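ATP-dependent DNA ligase (Mycobacterium tuberculosis, PDB 6NHX) seals breaks in double-stranded DNA at the expense of ATP and, together with Ku, repairs double-strand breaks by non-homologous end joining. Local coordinates at residues Q152-S157 with V184-W189; G220-G225 with P252-L257; F3-L8 with A45-S50. The protein carries 1 engineered substitution. One frame throughout, in Å; residues are numbered along the deposited sequence.

Along the chain contact 3 closes first, contact 1 follows and contact 2 comes last, so none is threaded through another. Contacts 1 and 3 belong to the nucleotidyltransferase part, but to different sheets: strand 184-187 runs in the mixed five-strand sheet, whereas strand 45-50 edges the antiparallel one. Their centres are about 30 Å apart. Contact 2 lies in the C-terminal OB-fold, its centre about 33 Å from that of contact 1 and about 44 Å from that of contact 3, on the far side of the chain's centre. Contact 1 alone includes residues of the ATP pocket; the other two are structural packing within their own parts of the enzyme.

Contact 1 of 3, residues Q152-S157 with V184-W189; sequences QAFACS and VKDKHW. With ATP (adenosine-5'-triphosphate), chain B.
Phe154 and His188 meet at the back of nucleotidyltransferase motif V, whose two lysines, Lys185 and Lys187, belong to the ATP pocket. The rings lie close but oblique to each other, with centroids 4.3 Å apart and planes inclined by 43°. ND1 of His188 stands over one face of Phe154 near the rim, 3.4 Å from CZ of Phe154. The imidazole is held at its own edge: NE2 of His188 donates a hydrogen bond to OG of Ser157, one turn along the helix, at 2.9 Å and nearly in the ring plane. Beside it CE1 of His188 faces the carbonyl O of Phe154 at 3.1 Å, so the hydrogen bond, with this close approach beside it, probably limits the rotation of the imidazole. Ser157 OG is also hydrogen-bonded to Gly164 O, which ties the helix to the neighbouring strand 164-169.

The phenyl ring reaches the strand because CG of Phe154 lies opposite the backbone N (chi1 -158°). Its CE2 comes within 3.5 Å of CG of Asp186, and the carboxylate is tilted 27° from the ring. That carboxylate is occupied elsewhere, OD2 of Asp186 accepting from the backbone N of Val18. In this central strand of the mixed sheet, Asp186 is directed toward the helix, while Lys187 departs from it toward the nucleotide. The extended chain of Lys185 brings its NZ to the triphosphate, where it bonds to O1A of ATP at 2.7 Å. The same NZ donates to O1G of ATP at 2.8 Å, bridging the alpha and gamma phosphates. Lys187, bent toward its end, passes CE at 3.1 Å from O2A of ATP and lies near Glu163, a probable manganese ligand.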
loop_
_atom_site.group_PDB
_atom_site.type_symbol
_atom_site.label_atom_id
_atom_site.label_comp_id
_atom_site.label_asym_id
_atom_site.label_seq_id
_atom_site.Cartn_x
_atom_site.Cartn_y
_atom_site.Cartn_z
ATOM N N GLN A 152 4.685 -2.538 21.969
ATOM C CA GLN A 152 4.270 -1.163 22.224
ATOM C C GLN A 152 4.140 -0.391 20.918
ATOM O O GLN A 152 3.178 0.361 20.730
ATOM C CB GLN A 152 5.246 -0.473 23.182
ATOM C CG GLN A 152 4.997 1.020 23.329
ATOM C CD GLN A 152 6.064 1.720 24.150
ATOM O OE1 GLN A 152 6.621 2.738 23.733
ATOM N NE2 GLN A 152 6.355 1.175 25.324
ATOM N N ALA A 153 5.077 -0.587 19.992
ATOM C CA ALA A 153 5.002 0.108 18.711
ATOM C C ALA A 153 3.760 -0.315 17.936
ATOM O O ALA A 153 3.055 0.521 17.360
ATOM C CB ALA A 153 6.266 -0.164 17.897
ATOM N N PHE A 154 3.453 -1.615 17.956
ATOM C CA PHE A 154 2.266 -2.121 17.284
ATOM C C PHE A 154 1.015 -1.520 17.901
ATOM O O PHE A 154 0.076 -1.150 17.188
ATOM C CB PHE A 154 2.265 -3.650 17.406
ATOM C CG PHE A 154 1.446 -4.366 16.362
ATOM C CD1 PHE A 154 0.374 -5.157 16.742
ATOM C CD2 PHE A 154 1.781 -4.296 15.016
ATOM C CE1 PHE A 154 -0.377 -5.851 15.791
ATOM C CE2 PHE A 154 1.032 -4.987 14.063
ATOM C CZ PHE A 154 -0.047 -5.775 14.462
ATOM N N ALA A 155 0.977 -1.421 19.234
ATOM C CA ALA A 155 -0.195 -0.867 19.903
ATOM C C ALA A 155 -0.352 0.608 19.573
ATOM O O ALA A 155 -1.477 1.097 19.428
ATOM C CB ALA A 155 -0.081 -1.051 21.415
ATOM N N CYS A 156 0.760 1.327 19.454
ATOM C CA CYS A 156 0.687 2.731 19.075
ATOM C C CYS A 156 0.164 2.884 17.651
ATOM O O CYS A 156 -0.726 3.706 17.384
ATOM C CB CYS A 156 2.078 3.333 19.213
ATOM S SG CYS A 156 2.148 5.077 18.843
ATOM N N SER A 157 0.692 2.086 16.727
ATOM C CA SER A 157 0.183 2.108 15.363
ATOM C C SER A 157 -1.312 1.847 15.326
ATOM O O SER A 157 -2.061 2.539 14.623
ATOM C CB SER A 157 0.935 1.091 14.511
ATOM O OG SER A 157 0.307 0.928 13.256
ATOM N N VAL A 184 10.627 -6.454 8.649
ATOM C CA VAL A 184 9.494 -7.326 8.956
ATOM C C VAL A 184 8.223 -6.487 8.912
ATOM O O VAL A 184 8.134 -5.457 9.593
ATOM C CB VAL A 184 9.657 -7.966 10.341
ATOM C CG1 VAL A 184 8.475 -8.868 10.629
ATOM C CG2 VAL A 184 10.967 -8.758 10.418
ATOM N N LYS A 185 7.248 -6.903 8.110
ATOM C CA LYS A 185 5.995 -6.178 7.955
ATOM C C LYS A 185 4.857 -6.935 8.629
ATOM O O LYS A 185 4.777 -8.161 8.524
ATOM C CB LYS A 185 5.659 -5.917 6.479
ATOM C CG LYS A 185 5.771 -7.133 5.582
ATOM C CD LYS A 185 5.173 -6.863 4.210
ATOM C CE LYS A 185 5.164 -8.121 3.360
ATOM N NZ LYS A 185 4.382 -7.936 2.096
ATOM N N ASP A 186 3.968 -6.199 9.298
ATOM C CA ASP A 186 2.953 -6.786 10.171
ATOM C C ASP A 186 1.745 -5.859 10.172
ATOM O O ASP A 186 1.882 -4.677 10.477
ATOM C CB ASP A 186 3.557 -6.917 11.581
ATOM C CG ASP A 186 2.706 -7.712 12.534
ATOM O OD1 ASP A 186 1.591 -8.111 12.156
ATOM O OD2 ASP A 186 3.161 -7.915 13.682
ATOM N N LYS A 187 0.565 -6.385 9.844
ATOM C CA LYS A 187 -0.661 -5.601 9.766
ATOM C C LYS A 187 -1.604 -5.955 10.912
ATOM O O LYS A 187 -1.641 -7.097 11.371
ATOM C CB LYS A 187 -1.378 -5.867 8.434
ATOM C CG LYS A 187 -0.586 -5.423 7.209
ATOM C CD LYS A 187 -1.494 -5.236 6.012
ATOM C CE LYS A 187 -0.778 -5.584 4.727
ATOM N NZ LYS A 187 -1.099 -6.959 4.270
ATOM N N HIS A 188 -2.409 -4.973 11.341
ATOM C CA HIS A 188 -3.397 -5.220 12.384
ATOM C C HIS A 188 -4.495 -6.159 11.917
ATOM O O HIS A 188 -4.980 -6.982 12.699
ATOM C CB HIS A 188 -4.011 -3.908 12.837
ATOM C CG HIS A 188 -2.990 -2.933 13.310
ATOM N ND1 HIS A 188 -2.215 -3.152 14.425
ATOM C CD2 HIS A 188 -2.587 -1.745 12.797
ATOM C CE1 HIS A 188 -1.380 -2.142 14.584
ATOM N NE2 HIS A 188 -1.587 -1.277 13.609
ATOM N N TRP A 189 -4.921 -6.051 10.664
ATOM C CA TRP A 189 -6.044 -6.828 10.153
ATOM C C TRP A 189 -5.565 -8.009 9.333
ATOM O O TRP A 189 -4.654 -7.880 8.509
ATOM C CB TRP A 189 -6.926 -5.969 9.247
ATOM C CG TRP A 189 -7.792 -4.989 9.955
ATOM C CD1 TRP A 189 -7.460 -3.713 10.324
ATOM C CD2 TRP A 189 -9.143 -5.195 10.380
ATOM N NE1 TRP A 189 -8.531 -3.113 10.953
ATOM C CE2 TRP A 189 -9.575 -4.004 11.000
ATOM C CE3 TRP A 189 -10.035 -6.274 10.291
ATOM C CZ2 TRP A 189 -10.850 -3.862 11.531
ATOM C CZ3 TRP A 189 -11.307 -6.129 10.819
ATOM C CH2 TRP A 189 -11.700 -4.930 11.433
HETATM P PG ATP B . 4.948 -6.235 -1.161
HETATM O O1G ATP B . 5.695 -6.414 0.146
HETATM O O2G ATP B . 5.351 -7.188 -2.270
HETATM O O3G ATP B . 4.914 -4.786 -1.613
HETATM P PB ATP B . 2.107 -5.767 -0.629
HETATM O O1B ATP B . 0.920 -6.676 -0.437
HETATM O O2B ATP B . 2.065 -4.630 -1.627
HETATM O O3B ATP B . 3.414 -6.680 -0.870
HETATM P PA ATP B . 1.907 -5.302 2.226
HETATM O O1A ATP B . 1.967 -6.754 2.589
HETATM O O2A ATP B . 0.652 -4.469 2.249
HETATM O O3A ATP B . 2.552 -5.148 0.773
HETATM O "O5'" ATP B . 3.127 -4.533 2.961
HETATM C "C5'" ATP B . 3.159 -3.109 3.012
HETATM C "C4'" ATP B . 3.748 -2.520 1.726
HETATM O "O4'" ATP B . 3.944 -1.125 1.956
HETATM C "C3'" ATP B . 5.100 -3.091 1.354
HETATM O "O3'" ATP B . 5.301 -2.911 -0.045
HETATM C "C2'" ATP B . 6.019 -2.159 2.091
HETATM O "O2'" ATP B . 7.345 -2.146 1.544
HETATM C "C1'" ATP B . 5.333 -0.807 1.923
HETATM N N9 ATP B . 5.555 0.081 3.083
HETATM C C8 ATP B . 4.609 0.813 3.723
HETATM N N7 ATP B . 5.162 1.549 4.727
HETATM C C5 ATP B . 6.483 1.288 4.703
HETATM C C6 ATP B . 7.629 1.708 5.497
HETATM N N6 ATP B . 7.468 2.543 6.530
HETATM N N1 ATP B . 8.831 1.213 5.169
HETATM C C2 ATP B . 9.014 0.364 4.150
HETATM N N3 ATP B . 8.004 -0.080 3.386
HETATM C C4 ATP B . 6.740 0.332 3.634
#

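Contact 2 of 3, residues G220-G225 with P252-L257; sequences GLQFAG and PFDVPL
Leu221 and Phe253 join their backbones in a single bridge, their CA atoms 4.4 Å apart. N of Leu221 donates to O of Pro252 at 2.9 Å, and O of Leu221 accepts from N of Asp254 at 2.8 Å; one residue thus bonds to both neighbours of Phe253, the pattern of a parallel pair. A water extends the link, accepting from N of Phe223 (2.8 Å) and donating to OD1 of Asp254 (2.6 Å).

Beside this bridge the side chains pack. The edge of Phe223 addresses the face of Phe253 in an offset edge-to-face pair, with centroids 5.6 Å apart and planes at 84°. CD2 of Leu257 sits over a face of Phe223 in a CH-pi contact, 3.6 Å from the ring centroid and 15° off the normal. This methyl also lies above a face of Phe253 and so fills the corner between the two rings. CB of Leu221 closes on CD1 of Phe253 at 3.8 Å. Phe253 further touches Leu212 and Tyr267, so the loop before helix 259-262 is packed against the curled antiparallel sheet of the OB-fold, the C-terminal domain characteristic of ATP-dependent DNA ligases.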
loop_
_atom_site.group_PDB
_atom_site.type_symbol
_atom_site.label_atom_id
_atom_site.label_comp_id
_atom_site.label_asym_id
_atom_site.label_seq_id
_atom_site.Cartn_x
_atom_site.Cartn_y
_atom_site.Cartn_z
ATOM N N GLY A 220 -16.637 -22.445 -10.054
ATOM C CA GLY A 220 -16.761 -21.001 -10.113
ATOM C C GLY A 220 -16.343 -20.329 -8.823
ATOM O O GLY A 220 -15.699 -20.923 -7.952
ATOM N N LEU A 221 -16.668 -19.039 -8.709
ATOM C CA LEU A 221 -16.340 -18.294 -7.501
ATOM C C LEU A 221 -17.216 -18.739 -6.341
ATOM O O LEU A 221 -18.439 -18.871 -6.483
ATOM C CB LEU A 221 -16.544 -16.790 -7.721
ATOM C CG LEU A 221 -15.608 -16.050 -8.672
ATOM C CD1 LEU A 221 -15.964 -14.563 -8.673
ATOM C CD2 LEU A 221 -14.162 -16.259 -8.280
ATOM N N GLN A 222 -16.589 -18.979 -5.195
ATOM C CA GLN A 222 -17.311 -19.276 -3.963
ATOM C C GLN A 222 -17.578 -17.940 -3.282
ATOM O O GLN A 222 -16.644 -17.261 -2.844
ATOM C CB GLN A 222 -16.481 -20.214 -3.096
ATOM C CG GLN A 222 -16.072 -21.474 -3.851
ATOM C CD GLN A 222 -15.053 -22.307 -3.107
ATOM O OE1 GLN A 222 -15.409 -23.146 -2.281
ATOM N NE2 GLN A 222 -13.777 -22.088 -3.403
ATOM N N PHE A 223 -18.847 -17.550 -3.229
ATOM C CA PHE A 223 -19.230 -16.233 -2.732
ATOM C C PHE A 223 -18.715 -16.025 -1.310
ATOM O O PHE A 223 -18.913 -16.868 -0.425
ATOM C CB PHE A 223 -20.756 -16.138 -2.789
ATOM C CG PHE A 223 -21.319 -14.829 -2.326
ATOM C CD1 PHE A 223 -22.403 -14.804 -1.460
ATOM C CD2 PHE A 223 -20.805 -13.631 -2.782
ATOM C CE1 PHE A 223 -22.949 -13.607 -1.042
ATOM C CE2 PHE A 223 -21.347 -12.431 -2.368
ATOM C CZ PHE A 223 -22.420 -12.419 -1.487
ATOM N N ALA A 224 -18.024 -14.910 -1.103
ATOM C CA ALA A 224 -17.412 -14.592 0.176
ATOM C C ALA A 224 -18.044 -13.384 0.852
ATOM O O ALA A 224 -17.604 -12.993 1.944
ATOM C CB ALA A 224 -15.911 -14.341 -0.021
ATOM N N GLY A 225 -19.049 -12.782 0.242
ATOM C CA GLY A 225 -19.779 -11.691 0.852
ATOM C C GLY A 225 -19.718 -10.421 0.026
ATOM O O GLY A 225 -19.004 -10.307 -0.969
ATOM N N PRO A 252 -20.603 -15.512 -12.361
ATOM C CA PRO A 252 -19.407 -16.345 -12.198
ATOM C C PRO A 252 -19.408 -17.202 -10.943
ATOM O O PRO A 252 -18.444 -17.943 -10.717
ATOM C CB PRO A 252 -18.295 -15.293 -12.116
ATOM C CG PRO A 252 -18.951 -14.145 -11.402
ATOM C CD PRO A 252 -20.365 -14.111 -11.940
ATOM N N PHE A 253 -20.459 -17.134 -10.139
ATOM C CA PHE A 253 -20.479 -17.820 -8.855
ATOM C C PHE A 253 -20.908 -19.274 -9.013
ATOM O O PHE A 253 -21.640 -19.625 -9.936
ATOM C CB PHE A 253 -21.403 -17.078 -7.892
ATOM C CG PHE A 253 -20.889 -15.718 -7.534
ATOM C CD1 PHE A 253 -19.912 -15.579 -6.568
ATOM C CD2 PHE A 253 -21.360 -14.584 -8.193
ATOM C CE1 PHE A 253 -19.402 -14.330 -6.252
ATOM C CE2 PHE A 253 -20.846 -13.322 -7.884
ATOM C CZ PHE A 253 -19.886 -13.200 -6.904
ATOM N N ASP A 254 -20.420 -20.119 -8.097
ATOM C CA ASP A 254 -20.703 -21.550 -8.161
ATOM C C ASP A 254 -22.120 -21.924 -7.740
ATOM O O ASP A 254 -22.544 -23.051 -8.000
ATOM C CB ASP A 254 -19.646 -22.374 -7.397
ATOM C CG ASP A 254 -19.744 -22.244 -5.890
ATOM O OD1 ASP A 254 -20.427 -21.337 -5.380
ATOM O OD2 ASP A 254 -19.115 -23.074 -5.198
ATOM N N VAL A 255 -22.839 -21.020 -7.086
ATOM C CA VAL A 255 -24.237 -21.178 -6.697
ATOM C C VAL A 255 -24.889 -19.844 -7.042
ATOM O O VAL A 255 -24.286 -18.801 -6.752
ATOM C CB VAL A 255 -24.340 -21.463 -5.188
ATOM C CG1 VAL A 255 -25.762 -21.309 -4.718
ATOM C CG2 VAL A 255 -23.840 -22.882 -4.873
ATOM N N PRO A 256 -26.065 -19.808 -7.669
ATOM C CA PRO A 256 -26.699 -18.510 -7.959
ATOM C C PRO A 256 -26.884 -17.726 -6.673
ATOM O O PRO A 256 -27.367 -18.262 -5.668
ATOM C CB PRO A 256 -28.041 -18.897 -8.592
ATOM C CG PRO A 256 -27.856 -20.331 -9.073
ATOM C CD PRO A 256 -26.905 -20.949 -8.079
ATOM N N LEU A 257 -26.494 -16.453 -6.708
ATOM C CA LEU A 257 -26.458 -15.656 -5.490
ATOM C C LEU A 257 -27.857 -15.557 -4.881
ATOM O O LEU A 257 -28.847 -15.466 -5.607
ATOM C CB LEU A 257 -25.976 -14.236 -5.797
ATOM C CG LEU A 257 -24.495 -14.000 -6.083
ATOM C CD1 LEU A 257 -24.260 -12.521 -6.399
ATOM C CD2 LEU A 257 -23.617 -14.398 -4.914
HETATM O O HOH W 1 -20.902 -19.257 -3.956
#

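Contact 3 of 3, residues F3-L8 with A45-S50; sequences FEFDNL and AVRLRS
Phe5 carries CD of Arg49 over one face of its ring, a CH-pi contact of 3.7 Å to the centroid, offset toward the rim. At the ring edge stands the backbone carbon of Leu48, while NH1 of Arg47 approaches obliquely. The guanidinium of Arg49 has backbone of the 3-10 turn over one face, with O of Asp6 3.2 Å from NH1 of Arg49 at an angle too poor for a hydrogen bond. Its edge does the bonding. NE of Arg49 meets O of Leu8 on a lone pair at 2.9 Å, and NH2 of Arg49 reaches the same oxygen at 3.1 Å from above the carbonyl plane. The bend in the arginine chain (chi3 72°) turns the guanidinium so that NE and NH2 both point at this one oxygen.

Arg47 presents the edge of its guanidinium to Asp6, whose carboxylate stands nearly perpendicular, at 89°. NH2 of Arg47 forms a salt bridge to OD1 of Asp6 at 2.9 Å, on the syn side, while NH1 adds a weak bond and pairs more firmly with Glu40. A water donates to OD1 of Asp6 (2.6 Å) and accepts from NH1 of Arg49 (3.0 Å), connecting the two arginines' networks. Two cations on one outermost strand therefore anchor the N-terminal segment by different means: Arg47 through a carboxylate, Arg49 mainly through a main-chain carbonyl, which probably gains polarisation from the charge.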
loop_
_atom_site.group_PDB
_atom_site.type_symbol
_atom_site.label_atom_id
_atom_site.label_comp_id
_atom_site.label_asym_id
_atom_site.label_seq_id
_atom_site.Cartn_x
_atom_site.Cartn_y
_atom_site.Cartn_z
ATOM N N PHE A 3 27.332 3.574 -7.089
ATOM C CA PHE A 3 25.935 3.910 -6.851
ATOM C C PHE A 3 25.316 4.571 -8.081
ATOM O O PHE A 3 25.896 5.487 -8.649
ATOM C CB PHE A 3 25.812 4.841 -5.645
ATOM C CG PHE A 3 24.399 5.230 -5.329
ATOM C CD1 PHE A 3 23.644 4.487 -4.446
ATOM C CD2 PHE A 3 23.825 6.336 -5.926
ATOM C CE1 PHE A 3 22.348 4.842 -4.164
ATOM C CE2 PHE A 3 22.522 6.686 -5.656
ATOM C CZ PHE A 3 21.781 5.938 -4.770
ATOM N N GLU A 4 24.119 4.127 -8.462
ATOM C CA GLU A 4 23.444 4.654 -9.645
ATOM C C GLU A 4 21.943 4.590 -9.423
ATOM O O GLU A 4 21.388 3.494 -9.321
ATOM C CB GLU A 4 23.800 3.826 -10.874
ATOM C CG GLU A 4 25.127 4.161 -11.491
ATOM C CD GLU A 4 25.237 3.621 -12.892
ATOM O OE1 GLU A 4 26.323 3.121 -13.258
ATOM O OE2 GLU A 4 24.228 3.691 -13.627
ATOM N N PHE A 5 21.294 5.757 -9.379
ATOM C CA PHE A 5 19.851 5.812 -9.168
ATOM C C PHE A 5 19.100 5.010 -10.227
ATOM O O PHE A 5 18.099 4.348 -9.923
ATOM C CB PHE A 5 19.404 7.277 -9.180
ATOM C CG PHE A 5 17.915 7.463 -9.020
ATOM C CD1 PHE A 5 17.295 7.220 -7.801
ATOM C CD2 PHE A 5 17.136 7.877 -10.093
ATOM C CE1 PHE A 5 15.931 7.393 -7.654
ATOM C CE2 PHE A 5 15.771 8.048 -9.953
ATOM C CZ PHE A 5 15.169 7.811 -8.738
ATOM N N ASP A 6 19.578 5.035 -11.470
ATOM C CA ASP A 6 18.856 4.428 -12.579
ATOM C C ASP A 6 18.953 2.910 -12.603
ATOM O O ASP A 6 18.369 2.287 -13.496
ATOM C CB ASP A 6 19.332 5.014 -13.908
ATOM C CG ASP A 6 18.825 6.423 -14.133
ATOM O OD1 ASP A 6 17.767 6.776 -13.570
ATOM O OD2 ASP A 6 19.486 7.181 -14.871
ATOM N N ASN A 7 19.674 2.302 -11.664
ATOM C CA ASN A 7 19.673 0.854 -11.489
ATOM C C ASN A 7 18.962 0.414 -10.219
ATOM O O ASN A 7 18.929 -0.786 -9.926
ATOM C CB ASN A 7 21.107 0.316 -11.471
ATOM C CG ASN A 7 21.730 0.271 -12.850
ATOM O OD1 ASN A 7 21.118 0.685 -13.835
ATOM N ND2 ASN A 7 22.957 -0.234 -12.928
ATOM N N LEU A 8 18.373 1.347 -9.477
ATOM C CA LEU A 8 17.909 1.087 -8.122
ATOM C C LEU A 8 16.496 0.525 -8.113
ATOM O O LEU A 8 15.623 0.990 -8.852
ATOM C CB LEU A 8 17.903 2.395 -7.335
ATOM C CG LEU A 8 19.160 2.816 -6.590
ATOM C CD1 LEU A 8 18.794 3.959 -5.658
ATOM C CD2 LEU A 8 19.738 1.643 -5.817
ATOM N N ALA A 45 15.481 19.603 -9.162
ATOM C CA ALA A 45 14.629 18.772 -9.995
ATOM C C ALA A 45 14.482 17.388 -9.379
ATOM O O ALA A 45 15.392 16.876 -8.721
ATOM C CB ALA A 45 15.197 18.644 -11.409
ATOM N N VAL A 46 13.324 16.784 -9.607
ATOM C CA VAL A 46 12.990 15.491 -9.026
ATOM C C VAL A 46 12.790 14.480 -10.146
ATOM O O VAL A 46 12.214 14.803 -11.189
ATOM C CB VAL A 46 11.731 15.598 -8.138
ATOM C CG1 VAL A 46 11.118 14.247 -7.909
ATOM C CG2 VAL A 46 12.076 16.227 -6.810
ATOM N N ARG A 47 13.276 13.256 -9.927
ATOM C CA ARG A 47 12.999 12.115 -10.789
ATOM C C ARG A 47 12.537 10.951 -9.926
ATOM O O ARG A 47 12.975 10.797 -8.780
ATOM C CB ARG A 47 14.229 11.702 -11.589
ATOM C CG ARG A 47 14.728 12.820 -12.485
ATOM C CD ARG A 47 16.034 12.474 -13.152
ATOM N NE ARG A 47 15.933 11.296 -14.007
ATOM C CZ ARG A 47 16.663 10.201 -13.847
ATOM N NH1 ARG A 47 17.536 10.127 -12.855
ATOM N NH2 ARG A 47 16.525 9.179 -14.678
ATOM N N LEU A 48 11.640 10.129 -10.481
ATOM C CA LEU A 48 10.927 9.122 -9.704
ATOM C C LEU A 48 11.042 7.745 -10.341
ATOM O O LEU A 48 10.954 7.604 -11.564
ATOM C CB LEU A 48 9.450 9.491 -9.583
ATOM C CG LEU A 48 9.136 10.886 -9.041
ATOM C CD1 LEU A 48 7.644 11.157 -9.141
ATOM C CD2 LEU A 48 9.601 11.037 -7.602
ATOM N N ARG A 49 11.208 6.727 -9.499
ATOM C CA ARG A 49 11.205 5.339 -9.938
ATOM C C ARG A 49 10.177 4.572 -9.127
ATOM O O ARG A 49 10.128 4.698 -7.900
ATOM C CB ARG A 49 12.587 4.701 -9.759
ATOM C CG ARG A 49 13.587 5.138 -10.800
ATOM C CD ARG A 49 14.990 4.664 -10.456
ATOM N NE ARG A 49 15.132 3.223 -10.643
ATOM C CZ ARG A 49 15.341 2.638 -11.818
ATOM N NH1 ARG A 49 15.446 3.374 -12.918
ATOM N NH2 ARG A 49 15.454 1.320 -11.895
ATOM N N SER A 50 9.354 3.786 -9.813
ATOM C CA SER A 50 8.358 2.969 -9.141
ATOM C C SER A 50 8.996 1.676 -8.650
ATOM O O SER A 50 10.175 1.401 -8.885
ATOM C CB SER A 50 7.197 2.667 -10.084
ATOM O OG SER A 50 7.634 1.878 -11.176
HETATM O O HOH W 2 15.162 6.363 -13.340
HETATM O O HOH W 3 12.930 0.386 -8.948
#